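Side-chain contacts in putative endo-1,4-beta-xylanase (Bacteroides thetaiotaomicron VPI-5482, PDB 5MSX), which probably hydrolyses O-glycosidic bonds in plant pectin, most likely as an arabinofuranosidase of glycoside hydrolase family 43: residues 214-219 / 223-228; 29-34 / 393-398; 39-44 / 313-318. One frame throughout, in Å; residues are numbered along the deposited sequence. Where two conformers were deposited one is given.

Contact 1: 214-219 / 223-228; sequences LYTIGG and YQYAYV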
loop_
_atom_site.group_PDB
_atom_site.type_symbol
_atom_site.label_atom_id
_atom_site.label_comp_id
_atom_site.label_asym_id
_atom_site.label_seq_id
_atom_site.Cartn_x
_atom_site.Cartn_y
_atom_site.Cartn_z
ATOM N N LEU C 214 13.903 -21.098 -10.141
ATOM C CA LEU C 214 15.301 -21.473 -10.347
ATOM C C LEU C 214 15.996 -21.393 -9.008
ATOM O O LEU C 214 15.790 -20.424 -8.269
ATOM C CB LEU C 214 16.002 -20.480 -11.316
ATOM C CG LEU C 214 15.676 -20.521 -12.818
ATOM C CD1 LEU C 214 14.206 -20.337 -13.116
ATOM C CD2 LEU C 214 16.490 -19.440 -13.516
ATOM N N TYR C 215 16.846 -22.375 -8.727
ATOM C CA TYR C 215 17.507 -22.494 -7.440
ATOM C C TYR C 215 18.951 -22.996 -7.645
ATOM O O TYR C 215 19.218 -23.782 -8.556
ATOM C CB TYR C 215 16.675 -23.429 -6.546
ATOM C CG TYR C 215 16.532 -24.853 -7.060
ATOM C CD1 TYR C 215 15.580 -25.182 -8.013
ATOM C CD2 TYR C 215 17.354 -25.869 -6.583
ATOM C CE1 TYR C 215 15.475 -26.473 -8.504
ATOM C CE2 TYR C 215 17.247 -27.178 -7.061
ATOM C CZ TYR C 215 16.318 -27.474 -8.011
ATOM O OH TYR C 215 16.239 -28.765 -8.485
ATOM N N THR C 216 19.883 -22.521 -6.835
ATOM C CA THR C 216 21.272 -23.006 -6.926
ATOM C C THR C 216 21.456 -24.330 -6.240
ATOM O O THR C 216 20.691 -24.694 -5.330
ATOM C CB THR C 216 22.340 -22.030 -6.343
ATOM O OG1 THR C 216 22.299 -21.995 -4.889
ATOM C CG2 THR C 216 22.184 -20.669 -6.940
ATOM N N ILE C 217 22.439 -25.061 -6.760
ATOM C CA ILE C 217 22.985 -26.282 -6.197
ATOM C C ILE C 217 24.532 -26.130 -6.166
ATOM O O ILE C 217 25.099 -25.496 -7.055
ATOM C CB ILE C 217 22.539 -27.455 -7.094
ATOM C CG1 ILE C 217 21.049 -27.752 -6.876
ATOM C CG2 ILE C 217 23.365 -28.701 -6.893
ATOM C CD1 ILE C 217 20.625 -27.802 -5.422
ATOM N N GLY C 218 25.200 -26.716 -5.165
ATOM C CA GLY C 218 26.660 -26.635 -5.040
ATOM C C GLY C 218 27.122 -25.274 -4.575
ATOM O O GLY C 218 26.350 -24.460 -4.061
ATOM N N GLY C 219 28.407 -25.037 -4.767
ATOM C CA GLY C 219 29.061 -23.785 -4.394
ATOM C C GLY C 219 30.448 -23.758 -5.048
ATOM O O GLY C 219 30.905 -24.778 -5.567
ATOM N N TYR C 223 29.056 -24.597 -8.377
ATOM C CA TYR C 223 27.779 -23.866 -8.468
ATOM C C TYR C 223 27.049 -24.219 -9.782
ATOM O O TYR C 223 27.678 -24.257 -10.854
ATOM C CB TYR C 223 28.042 -22.373 -8.446
ATOM C CG TYR C 223 27.510 -21.552 -7.301
ATOM C CD1 TYR C 223 26.251 -21.818 -6.732
ATOM C CD2 TYR C 223 28.201 -20.429 -6.858
ATOM C CE1 TYR C 223 25.733 -21.012 -5.725
ATOM C CE2 TYR C 223 27.669 -19.598 -5.855
ATOM C CZ TYR C 223 26.431 -19.904 -5.307
ATOM O OH TYR C 223 25.868 -19.127 -4.339
ATOM N N GLN C 224 25.770 -24.569 -9.672
ATOM C CA GLN C 224 24.873 -24.759 -10.805
ATOM C C GLN C 224 23.509 -24.133 -10.481
ATOM O O GLN C 224 23.139 -23.960 -9.293
ATOM C CB GLN C 224 24.661 -26.229 -11.100
ATOM C CG GLN C 224 25.928 -27.019 -11.368
ATOM C CD GLN C 224 25.659 -28.517 -11.489
ATOM O OE1 GLN C 224 25.206 -29.131 -10.562
ATOM N NE2 GLN C 224 25.915 -29.079 -12.638
ATOM N N TYR C 225 22.781 -23.777 -11.528
ATOM C CA TYR C 225 21.349 -23.474 -11.388
ATOM C C TYR C 225 20.565 -24.630 -11.978
ATOM O O TYR C 225 20.863 -25.135 -13.078
ATOM C CB TYR C 225 20.958 -22.143 -12.055
ATOM C CG TYR C 225 20.900 -20.939 -11.154
ATOM C CD1 TYR C 225 19.838 -20.753 -10.283
ATOM C CD2 TYR C 225 21.918 -19.967 -11.158
ATOM C CE1 TYR C 225 19.766 -19.640 -9.444
ATOM C CE2 TYR C 225 21.860 -18.851 -10.319
ATOM C CZ TYR C 225 20.759 -18.687 -9.467
ATOM O OH TYR C 225 20.662 -17.594 -8.619
ATOM N N ALA C 226 19.544 -25.027 -11.221
ATOM C CA ALA C 226 18.517 -25.952 -11.667
ATOM C C ALA C 226 17.172 -25.252 -11.565
ATOM O O ALA C 226 17.095 -24.111 -11.063
ATOM C CB ALA C 226 18.550 -27.201 -10.814
ATOM N N TYR C 227 16.109 -25.884 -12.062
ATOM C CA TYR C 227 14.786 -25.262 -11.997
ATOM C C TYR C 227 13.649 -26.275 -12.053
ATOM O O TYR C 227 13.849 -27.431 -12.390
ATOM C CB TYR C 227 14.590 -24.181 -13.081
ATOM C CG TYR C 227 14.155 -24.721 -14.401
ATOM C CD1 TYR C 227 15.023 -25.479 -15.180
ATOM C CD2 TYR C 227 12.866 -24.500 -14.891
ATOM C CE1 TYR C 227 14.646 -25.980 -16.412
ATOM C CE2 TYR C 227 12.476 -25.017 -16.123
ATOM C CZ TYR C 227 13.381 -25.747 -16.882
ATOM O OH TYR C 227 13.019 -26.256 -18.121
ATOM N N VAL C 228 12.488 -25.786 -11.624
ATOM C CA VAL C 228 11.191 -26.419 -11.741
ATOM C C VAL C 228 10.159 -25.390 -12.236
ATOM O O VAL C 228 10.407 -24.164 -12.223
ATOM C CB VAL C 228 10.719 -27.037 -10.391
ATOM C CG1 VAL C 228 11.645 -28.160 -9.981
ATOM C CG2 VAL C 228 10.622 -26.009 -9.258
HETATM O O HOH W 1 15.157 -29.304 -10.944
#
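Leu214 faces Tyr227 in an antiparallel, non-hydrogen-bonded pair. Its CG lies 3.8 Å from Tyr227 CB. The Tyr227 ring then leads away, and its hydroxyl is hydrogen-bonded to the backbone N of Ile301. Tyr215 is the next residue and forms a hydrogen-bonded pair with Ala226. Tyr215 N to Ala226 O is 2.9 Å, and the return bond from Ala226 N to Tyr215 O is nearly straight at 173°. The Tyr215 CG stands between its backbone N and carbonyl carbon (chi1 62°), which brings the ring across to the partner strand. Ala226 CB sits over one face of this ring, 4.0 Å from its centroid, in a CH-pi contact. Tyr215 OH donates to a water at 2.7 Å, and that water donates to Tyr227 O. A valine in place of this tyrosine would probably leave Ala226 CB without its aromatic cover and the water without its phenol partner. The two strands form a beta hairpin in the middle of a four-stranded antiparallel sheet, consistent with one blade of the five-bladed propeller of family 43. Thr216 meets two rings. Its CG2 lies over a face of Tyr225, 3.7 Å from the centroid, while its CB is 3.6 Å from Tyr223 CE1 at the edge of that ring. Thr216 OG1 is bonded to the backbone N of Glu200, the predicted proton donor, and Tyr223 OH makes a weak hydrogen bond to Glu200 OE2. Ile217 and Gln224 close a second pair of backbone bonds, with Ile217 N to Gln224 O at 2.8 Å. The chain then leaves the strand at Gly218. Gly219 CA comes over a face of the Tyr223 ring, 4.2 Å from its centroid.

Contact 2: 29-34 / 393-398; sequences LIPDMI and EIYFVR. With EDO (1,2-ethanediol), chain B.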
loop_
_atom_site.group_PDB
_atom_site.type_symbol
_atom_site.label_atom_id
_atom_site.label_comp_id
_atom_site.label_asym_id
_atom_site.label_seq_id
_atom_site.Cartn_x
_atom_site.Cartn_y
_atom_site.Cartn_z
ATOM N N LEU C 29 30.176 -7.801 -16.714
ATOM C CA LEU C 29 29.177 -6.764 -16.890
ATOM C C LEU C 29 29.642 -5.421 -16.285
ATOM O O LEU C 29 29.599 -4.394 -16.943
ATOM C CB LEU C 29 27.843 -7.184 -16.283
ATOM C CG LEU C 29 26.721 -6.142 -16.345
ATOM C CD1 LEU C 29 26.399 -5.821 -17.784
ATOM C CD2 LEU C 29 25.525 -6.613 -15.557
ATOM N N ILE C 30 30.130 -5.485 -15.056
ATOM C CA ILE C 30 30.467 -4.315 -14.237
ATOM C C ILE C 30 31.970 -4.313 -14.014
ATOM O O ILE C 30 32.565 -5.393 -13.894
ATOM C CB ILE C 30 29.758 -4.413 -12.874
ATOM C CG1 ILE C 30 28.238 -4.349 -13.057
ATOM C CG2 ILE C 30 30.210 -3.338 -11.887
ATOM C CD1 ILE C 30 27.719 -3.089 -13.697
ATOM N N PRO C 31 32.597 -3.111 -13.960
ATOM C CA PRO C 31 34.055 -2.995 -13.653
ATOM C C PRO C 31 34.310 -2.966 -12.154
ATOM O O PRO C 31 34.741 -1.973 -11.588
ATOM C CB PRO C 31 34.464 -1.688 -14.340
ATOM C CG PRO C 31 33.213 -0.888 -14.398
ATOM C CD PRO C 31 32.058 -1.852 -14.508
ATOM N N ASP C 32 33.980 -4.070 -11.523
ATOM C CA ASP C 32 34.227 -4.277 -10.136
ATOM C C ASP C 32 34.010 -5.775 -9.922
ATOM O O ASP C 32 33.602 -6.496 -10.838
ATOM C CB ASP C 32 33.262 -3.422 -9.280
ATOM C CG ASP C 32 33.749 -3.206 -7.838
ATOM O OD1 ASP C 32 34.823 -3.735 -7.469
ATOM O OD2 ASP C 32 33.018 -2.554 -7.049
ATOM N N MET C 33 34.315 -6.232 -8.729
ATOM C CA MET C 33 33.976 -7.557 -8.298
ATOM C C MET C 33 32.613 -7.500 -7.617
ATOM O O MET C 33 32.470 -6.892 -6.552
ATOM C CB MET C 33 35.084 -8.094 -7.383
ATOM C CG MET C 33 36.358 -8.334 -8.191
ATOM S SD MET C 33 37.709 -9.002 -7.237
ATOM C CE MET C 33 38.875 -9.453 -8.524
ATOM N N ILE C 34 31.610 -8.064 -8.304
ATOM C CA ILE C 34 30.260 -8.136 -7.811
ATOM C C ILE C 34 29.705 -9.548 -7.996
ATOM O O ILE C 34 30.129 -10.284 -8.911
ATOM C CB ILE C 34 29.333 -7.087 -8.463
ATOM C CG1 ILE C 34 29.174 -7.307 -9.976
ATOM C CG2 ILE C 34 29.841 -5.676 -8.162
ATOM C CD1 ILE C 34 27.871 -6.745 -10.514
ATOM N N GLU C 393 37.667 9.084 -18.446
ATOM C CA GLU C 393 36.798 8.348 -17.528
ATOM C C GLU C 393 37.578 7.144 -17.008
ATOM O O GLU C 393 37.998 6.280 -17.790
ATOM C CB GLU C 393 35.509 7.938 -18.247
ATOM C CG GLU C 393 34.827 9.124 -18.917
ATOM C CD GLU C 393 33.356 8.906 -19.252
ATOM O OE1 GLU C 393 32.926 7.741 -19.438
ATOM O OE2 GLU C 393 32.643 9.924 -19.358
ATOM N N ILE C 394 37.771 7.118 -15.698
ATOM C CA ILE C 394 38.588 6.121 -15.041
ATOM C C ILE C 394 37.763 5.229 -14.131
ATOM O O ILE C 394 37.153 5.688 -13.158
ATOM C CB ILE C 394 39.693 6.748 -14.166
ATOM C CG1 ILE C 394 40.556 7.708 -14.990
ATOM C CG2 ILE C 394 40.565 5.650 -13.558
ATOM C CD1 ILE C 394 41.438 8.593 -14.128
ATOM N N TYR C 395 37.834 3.934 -14.410
ATOM C CA TYR C 395 37.210 2.931 -13.566
ATOM C C TYR C 395 38.293 2.267 -12.747
ATOM O O TYR C 395 38.960 1.361 -13.240
ATOM C CB TYR C 395 36.514 1.911 -14.452
ATOM C CG TYR C 395 35.330 2.443 -15.213
ATOM C CD1 TYR C 395 35.470 3.019 -16.470
ATOM C CD2 TYR C 395 34.048 2.338 -14.676
ATOM C CE1 TYR C 395 34.358 3.504 -17.164
ATOM C CE2 TYR C 395 32.935 2.798 -15.365
ATOM C CZ TYR C 395 33.095 3.373 -16.595
ATOM O OH TYR C 395 31.976 3.817 -17.229
ATOM N N PHE C 396 38.491 2.720 -11.518
ATOM C CA PHE C 396 39.499 2.128 -10.639
ATOM C C PHE C 396 39.046 0.802 -10.055
ATOM O O PHE C 396 37.839 0.502 -9.951
ATOM C CB PHE C 396 39.903 3.056 -9.467
ATOM C CG PHE C 396 40.575 4.353 -9.890
ATOM C CD1 PHE C 396 41.950 4.388 -10.189
ATOM C CD2 PHE C 396 39.848 5.560 -9.968
ATOM C CE1 PHE C 396 42.573 5.584 -10.575
ATOM C CE2 PHE C 396 40.474 6.758 -10.338
ATOM C CZ PHE C 396 41.830 6.761 -10.650
ATOM N N VAL C 397 40.035 0.042 -9.609
ATOM C CA VAL C 397 39.822 -1.196 -8.864
ATOM C C VAL C 397 39.426 -0.876 -7.407
ATOM O O VAL C 397 39.970 0.056 -6.797
ATOM C CB VAL C 397 41.108 -2.073 -8.903
ATOM C CG1 VAL C 397 40.981 -3.257 -7.963
ATOM C CG2 VAL C 397 41.384 -2.531 -10.319
ATOM N N ARG C 398 38.518 -1.676 -6.847
ATOM C CA ARG C 398 37.882 -1.402 -5.546
ATOM C C ARG C 398 37.317 0.042 -5.441
ATOM O O ARG C 398 37.591 0.766 -4.470
ATOM C CB ARG C 398 38.791 -1.734 -4.358
ATOM C CG ARG C 398 38.006 -1.858 -3.051
ATOM C CD ARG C 398 38.920 -2.075 -1.867
ATOM N NE ARG C 398 39.454 -3.435 -1.845
ATOM C CZ ARG C 398 40.359 -3.893 -0.977
ATOM N NH1 ARG C 398 40.865 -3.104 -0.040
ATOM N NH2 ARG C 398 40.757 -5.153 -1.045
HETATM C C1 EDO B . 36.532 4.037 -9.015
HETATM O O1 EDO B . 36.566 4.427 -10.388
HETATM C C2 EDO B . 36.896 5.097 -7.965
HETATM O O2 EDO B . 36.815 4.756 -6.572
HETATM O O HOH W 2 35.365 0.707 -11.277
HETATM O O HOH W 3 37.172 -3.802 -8.164
#
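Pro31 and Tyr395 approach with their CA atoms 6.7 Å apart, and no direct hydrogen bond joins the two backbones. Segment 29-34 is a loop that bends at Pro31, the centre of an inverse gamma turn. The turn is closed by a weak bond from Asp32 N to Ile30 O. Segment 393-398 holds the last residues of strand 386-396, then leaves it after Phe396. Water links the two backbones. One molecule donates to Pro31 O and to Phe396 O, at 2.8 Å from each. It lies in the plane of the Tyr395 ring, at its edge. A second water donates to Asp32 OD1 and accepts from Arg398 N. The same OD1 takes the backbone N-H of Met33 at 2.8 Å, from above the carboxylate plane. One carboxylate oxygen therefore ties its own loop and reaches the other segment through a single water. The loop belongs to the family 43 catalytic region, and the strand to the F5/8 type C domain, a beta sandwich. The contact is thus a buried piece of their interface. It also lies beside a calcium site: Pro31 is close to Trp454, and Tyr395 to Glu455, both calcium ligands. Pro31 CG comes at the Tyr395 ring obliquely and presses on Tyr395 CD2 at 3.3 Å, which is tight. Each has its CB directed toward the other segment. Tyr395 CG is anti to its carbonyl carbon (chi1 -67°), which carries the ring to the proline. Tyr395 OH is bonded to Trp76 O, which fixes the far end of the ring. Phe396 turns the other way and stacks with His403. Its backbone N donates to O1 of an ethanediol. Arg398 starts away from the loop at CB; its NH2 is hydrogen-bonded to Gly54 O, and it makes a cation-pi contact with Tyr55.

Contact 3: 39-44 / 313-318; sequences IQEING and ALKKVK. With EDO (1,2-ethanediol), chain G; EDO (1,2-ethanediol), chain V; EDO (1,2-ethanediol), chain D.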
loop_
_atom_site.group_PDB
_atom_site.type_symbol
_atom_site.label_atom_id
_atom_site.label_comp_id
_atom_site.label_asym_id
_atom_site.label_seq_id
_atom_site.Cartn_x
_atom_site.Cartn_y
_atom_site.Cartn_z
ATOM N N ILE C 39 19.394 -7.423 -11.451
ATOM C CA ILE C 39 19.451 -6.464 -12.522
ATOM C C ILE C 39 18.040 -6.259 -13.073
ATOM O O ILE C 39 17.261 -7.211 -13.205
ATOM C CB ILE C 39 20.415 -6.933 -13.608
ATOM C CG1 ILE C 39 21.862 -7.011 -13.046
ATOM C CG2 ILE C 39 20.339 -6.016 -14.828
ATOM C CD1 ILE C 39 22.765 -7.935 -13.854
ATOM N N GLN C 40 17.700 -5.008 -13.366
ATOM C CA GLN C 40 16.337 -4.665 -13.776
ATOM C C GLN C 40 16.313 -3.343 -14.521
ATOM O O GLN C 40 17.179 -2.506 -14.318
ATOM C CB GLN C 40 15.402 -4.619 -12.531
ATOM C CG GLN C 40 15.797 -3.559 -11.528
ATOM C CD GLN C 40 15.040 -3.603 -10.221
ATOM O OE1 GLN C 40 15.658 -3.650 -9.158
ATOM N NE2 GLN C 40 13.699 -3.559 -10.277
ATOM N N GLU C 41 15.339 -3.172 -15.399
ATOM C CA GLU C 41 15.074 -1.887 -15.987
ATOM C C GLU C 41 13.998 -1.189 -15.179
ATOM O O GLU C 41 12.963 -1.790 -14.911
ATOM C CB GLU C 41 14.612 -2.034 -17.419
ATOM C CG GLU C 41 14.342 -0.723 -18.133
ATOM C CD GLU C 41 13.997 -0.909 -19.610
ATOM O OE1 GLU C 41 13.825 -2.062 -20.055
ATOM O OE2 GLU C 41 13.915 0.109 -20.340
ATOM N N ILE C 42 14.255 0.060 -14.782
ATOM C CA ILE C 42 13.288 0.875 -14.073
ATOM C C ILE C 42 13.227 2.235 -14.752
ATOM O O ILE C 42 14.228 2.944 -14.792
ATOM C CB ILE C 42 13.666 1.116 -12.601
ATOM C CG1 ILE C 42 13.934 -0.193 -11.868
ATOM C CG2 ILE C 42 12.551 1.894 -11.871
ATOM C CD1 ILE C 42 14.442 0.019 -10.449
ATOM N N ASN C 43 12.062 2.587 -15.287
ATOM C CA ASN C 43 11.851 3.874 -15.953
ATOM C C ASN C 43 12.883 4.171 -17.046
ATOM O O ASN C 43 13.500 5.226 -17.067
ATOM C CB ASN C 43 11.849 5.008 -14.918
ATOM C CG ASN C 43 10.801 4.818 -13.847
ATOM O OD1 ASN C 43 9.727 4.218 -14.071
ATOM N ND2 ASN C 43 11.077 5.347 -12.689
ATOM N N GLY C 44 13.094 3.222 -17.931
ATOM C CA GLY C 44 14.036 3.393 -19.020
ATOM C C GLY C 44 15.534 3.341 -18.709
ATOM O O GLY C 44 16.326 3.593 -19.595
ATOM N N ALA C 313 24.907 -3.780 -26.221
ATOM C CA ALA C 313 23.937 -2.768 -25.839
ATOM C C ALA C 313 22.507 -3.292 -26.002
ATOM O O ALA C 313 22.169 -3.870 -27.024
ATOM C CB ALA C 313 24.135 -1.485 -26.674
ATOM N N LEU C 314 21.673 -3.073 -24.987
ATOM C CA LEU C 314 20.275 -3.460 -25.011
ATOM C C LEU C 314 19.360 -2.268 -25.266
ATOM O O LEU C 314 18.142 -2.427 -25.297
ATOM C CB LEU C 314 19.902 -4.150 -23.697
ATOM C CG LEU C 314 20.704 -5.427 -23.367
ATOM C CD1 LEU C 314 20.094 -6.130 -22.163
ATOM C CD2 LEU C 314 20.753 -6.353 -24.579
ATOM N N LYS C 315 19.942 -1.086 -25.452
ATOM C CA LYS C 315 19.213 0.103 -25.869
ATOM C C LYS C 315 20.136 0.981 -26.717
ATOM O O LYS C 315 21.315 1.133 -26.380
ATOM C CB LYS C 315 18.792 0.913 -24.656
ATOM C CG LYS C 315 17.576 0.418 -23.922
ATOM C CD LYS C 315 17.374 1.291 -22.691
ATOM C CE LYS C 315 16.227 0.829 -21.820
ATOM N NZ LYS C 315 14.945 0.892 -22.558
ATOM N N LYS C 316 19.588 1.562 -27.785
ATOM C CA LYS C 316 20.293 2.544 -28.606
ATOM C C LYS C 316 20.252 3.875 -27.885
ATOM O O LYS C 316 19.175 4.436 -27.742
ATOM C CB LYS C 316 19.611 2.686 -29.963
ATOM N N VAL C 317 21.394 4.359 -27.388
ATOM C CA VAL C 317 21.522 5.744 -26.874
ATOM C C VAL C 317 22.728 6.432 -27.504
ATOM O O VAL C 317 23.657 5.781 -27.973
ATOM C CB VAL C 317 21.624 5.855 -25.329
ATOM C CG1 VAL C 317 20.466 5.143 -24.658
ATOM C CG2 VAL C 317 22.954 5.336 -24.808
ATOM N N LYS C 318 22.697 7.758 -27.509
ATOM C CA LYS C 318 23.769 8.539 -28.114
ATOM C C LYS C 318 24.924 8.539 -27.135
ATOM O O LYS C 318 24.739 8.694 -25.926
ATOM C CB LYS C 318 23.321 9.980 -28.427
HETATM C C1 EDO G . 7.505 1.842 -11.525
HETATM O O1 EDO G . 8.926 1.847 -11.527
HETATM C C2 EDO G . 7.107 2.763 -12.655
HETATM O O2 EDO G . 7.763 4.037 -12.504
HETATM C C1 EDO V . 12.709 -7.425 -14.506
HETATM O O1 EDO V . 12.716 -8.240 -15.694
HETATM C C2 EDO V . 12.679 -5.952 -14.852
HETATM O O2 EDO V . 13.517 -5.658 -15.977
HETATM C C1 EDO D . 16.647 -4.966 -26.719
HETATM O O1 EDO D . 16.295 -4.832 -25.325
HETATM C C2 EDO D . 17.317 -6.320 -26.942
HETATM O O2 EDO D . 16.824 -7.268 -25.968
#
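Lys315 meets Glu41 in a salt bridge at the protein surface. Lys315 has more of its area buried by the contact than Glu41 or Gly44, the other residues that touch. The lysine and the glutamate approach from opposite directions, each with its CB pointing toward the other segment. Glu41 CG is anti to the backbone N (chi1 -179°) and the chain beyond is extended, which carries the carboxylate out from its strand toward the lysine. Lys315 is also extended as far as CE and bends only at its last torsion (chi4 -62°), which turns NZ to the carboxylate. NZ donates to Glu41 OE2 at a modelled 2.6 Å. That oxygen is placed too close to the lysine chain, so the exact length is doubtful. The two oxygens of Glu41 have different tasks. OE1 accepts a hydrogen bond from the backbone N of Glu267, which would probably limit rotation of the carboxylate. Gly44 adds a backbone contact, its O lying 3.5 Å from Lys315 CE. The glycine is in the turn that follows the strand. An ethanediol O2 accepts from Glu41 N at 3.1 Å. The bridge is away from the annotated sites. It pins the long loop between strands 287-293 and 325-330 to the end of strand 37-42. Beside it, Lys315 packs on Phe46 of the adjacent strand 45-52. Leu314 rests on Phe264 of strand 261-264 and Tyr273 of strand 272-278.

Overall arrangement
Contacts 1 and 2 are buried, while contact 3 lies at the surface. Contact 1 is local, a hairpin held by backbone bonds and ring faces. The other two join parts far apart in sequence. Contact 2 packs the catalytic region on the F5/8 type C domain through a proline, a tyrosine and bridging waters. Contact 3 relies on one ion pair. Contacts 2 and 3 touch, with Leu29 CD2 3.5 Å from Ile39 CD1. Contact 1 stands apart, its centre about 27 Å from that of contact 2 and about 28 Å from that of contact 3. Along the chain, contact 1 lies within the loop closed by contact 3, and contact 3 within that closed by contact 2.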